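Local atomic coordinates of C-type diheme-containing protein (Kuenenia stuttgartiensis, PDB entry 6H5L), a protein that carries two covalently bound c-type hemes and probably passes electrons within a large multiheme reductase complex of an anammox bacterium. Residues S154-D159 with I164-F169. Numbering follows the deposited sequence.
Sequences SEQEDD and IKPFDF. With HEC (heme c), chain K.
I164 faces the 154-159 segment and fastens to it first through its backbone: N of I164 donates to O of Q156 at 3.1 Å. CG2 lies against the backbone where E157 joins D158, while CG1, anti to the backbone N (chi1 178°), sends CD1 down to one heme propionate, 3.4 Å from CGD. D158 crosses that side chain at about a right angle, its OD1 resting 3.5 Å from CB of I164. Cutting I164 back to an alanine is likely to leave a gap where CG2 met the E157-D158 backbone and to strip the propionate of its CD1 neighbour. Q156 bends at chi2 (-57°), which carries its amide away from I164 to the heme's thioether side, with CD 3.9 Å from CAC; NE2 is fixed by a hydrogen bond to O of S152. The F167 ring edge meets O1A of the second propionate, 3.3 Å from CZ, and its CD1 also lies near O2D of the first. Q156, I164 and F167 thus wall the second heme c pocket of this cytochrome c domain. On the outer side, the CD and CE methylenes of K165 pass S154 OG, and NZ bonds to O of G148 and forms a salt bridge with E268 of the hydroxylamine oxidoreductase-like chain. Both segments belong to the loop between helices 139-142 and 180-189, where Q156 touches C141 and P166 packs on H142, an axial ligand of this heme's iron on helix 139-142.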
ATOM      1  N   SER B 154      12.291  36.476   8.945  1.00 33.83           N
ATOM      2  CA  SER B 154      13.745  36.526   8.823  1.00 36.99           C
ATOM      3  C   SER B 154      14.326  37.891   9.173  1.00 35.25           C
ATOM      4  O   SER B 154      15.520  37.978   9.484  1.00 32.25           O
ATOM      5  CB  SER B 154      14.166  36.136   7.404  1.00 36.18           C
ATOM      6  OG  SER B 154      13.856  34.780   7.132  1.00 42.69           O
ATOM      7  N   GLU B 155      13.522  38.949   9.140  1.00 29.37           N
ATOM      8  CA  GLU B 155      14.026  40.306   9.294  1.00 28.41           C
ATOM      9  C   GLU B 155      13.948  40.828  10.723  1.00 27.49           C
ATOM     10  O   GLU B 155      14.383  41.956  10.976  1.00 37.01           O
ATOM     11  CB  GLU B 155      13.260  41.255   8.369  1.00 35.75           C
ATOM     12  CG  GLU B 155      11.833  41.510   8.811  1.00 31.65           C
ATOM     13  CD  GLU B 155      10.998  42.169   7.736  1.00 42.91           C
ATOM     14  OE1 GLU B 155      11.412  42.135   6.558  1.00 34.22           O
ATOM     15  OE2 GLU B 155       9.929  42.721   8.069  1.00 58.44           O
ATOM     16  N   GLN B 156      13.410  40.051  11.659  1.00 28.83           N
ATOM     17  CA  GLN B 156      13.272  40.531  13.026  1.00 29.59           C
ATOM     18  C   GLN B 156      14.635  40.626  13.705  1.00 33.41           C
ATOM     19  O   GLN B 156      15.559  39.868  13.402  1.00 36.86           O
ATOM     20  CB  GLN B 156      12.348  39.611  13.823  1.00 32.68           C
ATOM     21  CG  GLN B 156      10.970  39.445  13.212  1.00 29.59           C
ATOM     22  CD  GLN B 156      10.253  40.768  13.028  1.00 31.04           C
ATOM     23  OE1 GLN B 156      10.268  41.623  13.913  1.00 37.89           O
ATOM     24  NE2 GLN B 156       9.626  40.945  11.870  1.00 25.15           N
ATOM     25  N   GLU B 157      14.755  41.573  14.635  1.00 40.61           N
ATOM     26  CA  GLU B 157      16.025  41.842  15.292  1.00 32.18           C
ATOM     27  C   GLU B 157      15.808  42.184  16.758  1.00 27.33           C
ATOM     28  O   GLU B 157      14.762  42.712  17.144  1.00 29.68           O
ATOM     29  CB  GLU B 157      16.786  42.985  14.609  1.00 34.43           C
ATOM     30  CG  GLU B 157      17.460  42.588  13.313  1.00 46.73           C
ATOM     31  CD  GLU B 157      18.565  43.543  12.923  1.00 52.55           C
ATOM     32  OE1 GLU B 157      18.699  44.599  13.578  1.00 61.95           O
ATOM     33  OE2 GLU B 157      19.305  43.237  11.967  1.00 56.79           O
ATOM     34  N   ASP B 158      16.819  41.874  17.570  1.00 40.24           N
ATOM     35  CA  ASP B 158      16.831  42.242  18.977  1.00 36.84           C
ATOM     36  C   ASP B 158      16.895  43.760  19.140  1.00 41.79           C
ATOM     37  O   ASP B 158      17.099  44.515  18.187  1.00 46.44           O
ATOM     38  CB  ASP B 158      18.036  41.622  19.688  1.00 32.21           C
ATOM     39  CG  ASP B 158      17.830  40.168  20.040  1.00 41.27           C
ATOM     40  OD1 ASP B 158      16.669  39.753  20.233  1.00 50.95           O
ATOM     41  OD2 ASP B 158      18.840  39.439  20.133  1.00 43.93           O
ATOM     42  N   ASP B 159      16.722  44.201  20.384  1.00 40.06           N
ATOM     43  CA  ASP B 159      17.149  45.542  20.754  1.00 44.99           C
ATOM     44  C   ASP B 159      18.656  45.620  20.959  1.00 36.30           C
ATOM     45  O   ASP B 159      19.191  46.723  21.110  1.00 32.82           O
ATOM     46  CB  ASP B 159      16.422  46.005  22.020  1.00 42.20           C
ATOM     47  CG  ASP B 159      14.955  46.302  21.773  1.00 36.45           C
ATOM     48  OD1 ASP B 159      14.580  46.511  20.601  1.00 42.20           O
ATOM     49  OD2 ASP B 159      14.179  46.338  22.752  1.00 39.08           O
ATOM     50  N   ILE B 164      16.620  37.969  15.611  1.00 28.99           N
ATOM     51  CA  ILE B 164      15.780  37.096  16.431  1.00 31.68           C
ATOM     52  C   ILE B 164      14.638  36.627  15.532  1.00 34.78           C
ATOM     53  O   ILE B 164      13.562  37.229  15.482  1.00 34.38           O
ATOM     54  CB  ILE B 164      15.271  37.783  17.707  1.00 23.86           C
ATOM     55  CG1 ILE B 164      14.360  36.856  18.519  1.00 24.78           C
ATOM     56  CG2 ILE B 164      14.607  39.129  17.412  1.00 21.62           C
ATOM     57  CD1 ILE B 164      14.194  37.287  19.964  1.00 18.65           C
ATOM     58  N   LYS B 165      14.867  35.535  14.819  1.00 35.31           N
ATOM     59  CA  LYS B 165      13.835  34.926  13.992  1.00 29.32           C
ATOM     60  C   LYS B 165      12.994  34.010  14.867  1.00 27.23           C
ATOM     61  O   LYS B 165      13.548  33.096  15.493  1.00 33.03           O
ATOM     62  CB  LYS B 165      14.463  34.145  12.854  1.00 37.67           C
ATOM     63  CG  LYS B 165      13.481  33.508  11.897  1.00 32.13           C
ATOM     64  CD  LYS B 165      14.207  32.917  10.695  1.00 31.13           C
ATOM     65  CE  LYS B 165      13.262  32.145   9.780  1.00 27.23           C
ATOM     66  NZ  LYS B 165      12.707  30.905  10.402  1.00 25.97           N
ATOM     67  N   PRO B 166      11.682  34.225  14.968  1.00 36.34           N
ATOM     68  CA  PRO B 166      10.873  33.453  15.926  1.00 27.87           C
ATOM     69  C   PRO B 166      10.991  31.957  15.677  1.00 26.39           C
ATOM     70  O   PRO B 166      10.673  31.460  14.594  1.00 35.27           O
ATOM     71  CB  PRO B 166       9.450  33.965  15.680  1.00 22.30           C
ATOM     72  CG  PRO B 166       9.490  34.557  14.309  1.00 33.62           C
ATOM     73  CD  PRO B 166      10.858  35.130  14.148  1.00 32.71           C
ATOM     74  N   PHE B 167      11.466  31.244  16.693  1.00 26.54           N
ATOM     75  CA  PHE B 167      11.652  29.808  16.580  1.00 27.01           C
ATOM     76  C   PHE B 167      10.315  29.108  16.355  1.00 37.60           C
ATOM     77  O   PHE B 167       9.246  29.608  16.720  1.00 33.90           O
ATOM     78  CB  PHE B 167      12.330  29.253  17.835  1.00 23.68           C
ATOM     79  CG  PHE B 167      11.496  29.374  19.082  1.00 31.29           C
ATOM     80  CD1 PHE B 167      11.560  30.513  19.867  1.00 30.11           C
ATOM     81  CD2 PHE B 167      10.651  28.346  19.471  1.00 32.25           C
ATOM     82  CE1 PHE B 167      10.792  30.627  21.013  1.00 34.63           C
ATOM     83  CE2 PHE B 167       9.881  28.454  20.614  1.00 28.54           C
ATOM     84  CZ  PHE B 167       9.953  29.596  21.387  1.00 31.12           C
ATOM     85  N   ASP B 168      10.388  27.935  15.737  1.00 40.05           N
ATOM     86  CA  ASP B 168       9.218  27.085  15.558  1.00 36.98           C
ATOM     87  C   ASP B 168       8.747  26.596  16.923  1.00 36.30           C
ATOM     88  O   ASP B 168       9.437  25.804  17.574  1.00 34.81           O
ATOM     89  CB  ASP B 168       9.567  25.914  14.644  1.00 23.87           C
ATOM     90  CG  ASP B 168       8.401  24.972  14.424  1.00 36.10           C
ATOM     91  OD1 ASP B 168       7.249  25.378  14.681  1.00 36.41           O
ATOM     92  OD2 ASP B 168       8.639  23.824  13.998  1.00 40.61           O
ATOM     93  N   PHE B 169       7.579  27.061  17.366  1.00 29.79           N
ATOM     94  CA  PHE B 169       7.051  26.659  18.663  1.00 30.72           C
ATOM     95  C   PHE B 169       6.045  25.520  18.573  1.00 29.70           C
ATOM     96  O   PHE B 169       5.467  25.144  19.599  1.00 32.94           O
ATOM     97  CB  PHE B 169       6.430  27.861  19.400  1.00 26.74           C
ATOM     98  CG  PHE B 169       5.241  28.485  18.707  1.00 31.38           C
ATOM     99  CD1 PHE B 169       4.002  27.858  18.704  1.00 33.06           C
ATOM    100  CD2 PHE B 169       5.352  29.730  18.108  1.00 33.38           C
ATOM    101  CE1 PHE B 169       2.911  28.439  18.082  1.00 31.96           C
ATOM    102  CE2 PHE B 169       4.264  30.319  17.489  1.00 35.86           C
ATOM    103  CZ  PHE B 169       3.042  29.674  17.477  1.00 32.43           C
TER
HETATM  104 FE   HEC K 301       5.413  36.379  18.861  1.00 27.58          FE
HETATM  105  CHA HEC K 301       7.802  34.966  20.882  1.00 26.54           C
HETATM  106  CHB HEC K 301       3.068  34.225  20.153  1.00 35.29           C
HETATM  107  CHC HEC K 301       2.942  38.011  17.122  1.00 37.41           C
HETATM  108  CHD HEC K 301       7.800  38.004  17.027  1.00 31.42           C
HETATM  109  NA  HEC K 301       5.420  34.906  20.307  1.00 29.06           N
HETATM  110  C1A HEC K 301       6.545  34.403  20.929  1.00 25.67           C
HETATM  111  C2A HEC K 301       6.166  33.195  21.638  1.00 27.25           C
HETATM  112  C3A HEC K 301       4.859  32.989  21.433  1.00 30.23           C
HETATM  113  C4A HEC K 301       4.363  34.062  20.593  1.00 32.28           C
HETATM  114  CMA HEC K 301       4.012  31.822  21.989  1.00 34.70           C
HETATM  115  CAA HEC K 301       7.116  32.303  22.472  1.00 20.58           C
HETATM  116  CBA HEC K 301       6.899  32.547  23.964  1.00 15.93           C
HETATM  117  CGA HEC K 301       7.863  31.701  24.756  1.00 23.21           C
HETATM  118  O1A HEC K 301       8.751  31.061  24.136  1.00 31.14           O
HETATM  119  O2A HEC K 301       7.748  31.669  26.008  1.00 27.35           O
HETATM  120  NB  HEC K 301       3.384  36.112  18.609  1.00 35.74           N
HETATM  121  C1B HEC K 301       2.605  35.264  19.372  1.00 33.88           C
HETATM  122  C2B HEC K 301       1.221  35.663  19.221  1.00 39.92           C
HETATM  123  C3B HEC K 301       1.180  36.709  18.380  1.00 34.82           C
HETATM  124  C4B HEC K 301       2.542  37.010  17.981  1.00 38.37           C
HETATM  125  CMB HEC K 301       0.034  34.950  19.907  1.00 35.80           C
HETATM  126  CAB HEC K 301      -0.066  37.484  17.890  1.00 25.70           C
HETATM  127  CBB HEC K 301      -0.840  38.157  19.046  1.00 30.26           C
HETATM  128  NC  HEC K 301       5.376  37.721  17.324  1.00 36.54           N
HETATM  129  C1C HEC K 301       4.247  38.330  16.806  1.00 39.48           C
HETATM  130  C2C HEC K 301       4.676  39.445  15.985  1.00 32.34           C
HETATM  131  C3C HEC K 301       6.008  39.359  15.855  1.00 32.40           C
HETATM  132  C4C HEC K 301       6.484  38.328  16.765  1.00 33.93           C
HETATM  133  CMC HEC K 301       3.724  40.271  15.086  1.00 34.19           C
HETATM  134  CAC HEC K 301       6.910  40.286  15.003  1.00 38.47           C
HETATM  135  CBC HEC K 301       6.897  41.723  15.566  1.00 43.04           C
HETATM  136  ND  HEC K 301       7.493  36.456  18.934  1.00 34.35           N
HETATM  137  C1D HEC K 301       8.267  37.244  18.085  1.00 28.02           C
HETATM  138  C2D HEC K 301       9.650  37.134  18.495  1.00 23.48           C
HETATM  139  C3D HEC K 301       9.652  36.184  19.702  1.00 27.83           C
HETATM  140  C4D HEC K 301       8.268  35.814  19.899  1.00 26.11           C
HETATM  141  CMD HEC K 301      10.868  37.830  17.854  1.00 26.96           C
HETATM  142  CAD HEC K 301      10.868  35.718  20.533  1.00 19.00           C
HETATM  143  CBD HEC K 301      11.556  34.552  19.828  1.00 28.63           C
HETATM  144  CGD HEC K 301      12.824  34.184  20.554  1.00 31.20           C
HETATM  145  O1D HEC K 301      13.042  34.688  21.687  1.00 15.12           O
HETATM  146  O2D HEC K 301      13.622  33.386  19.996  1.00 36.78           O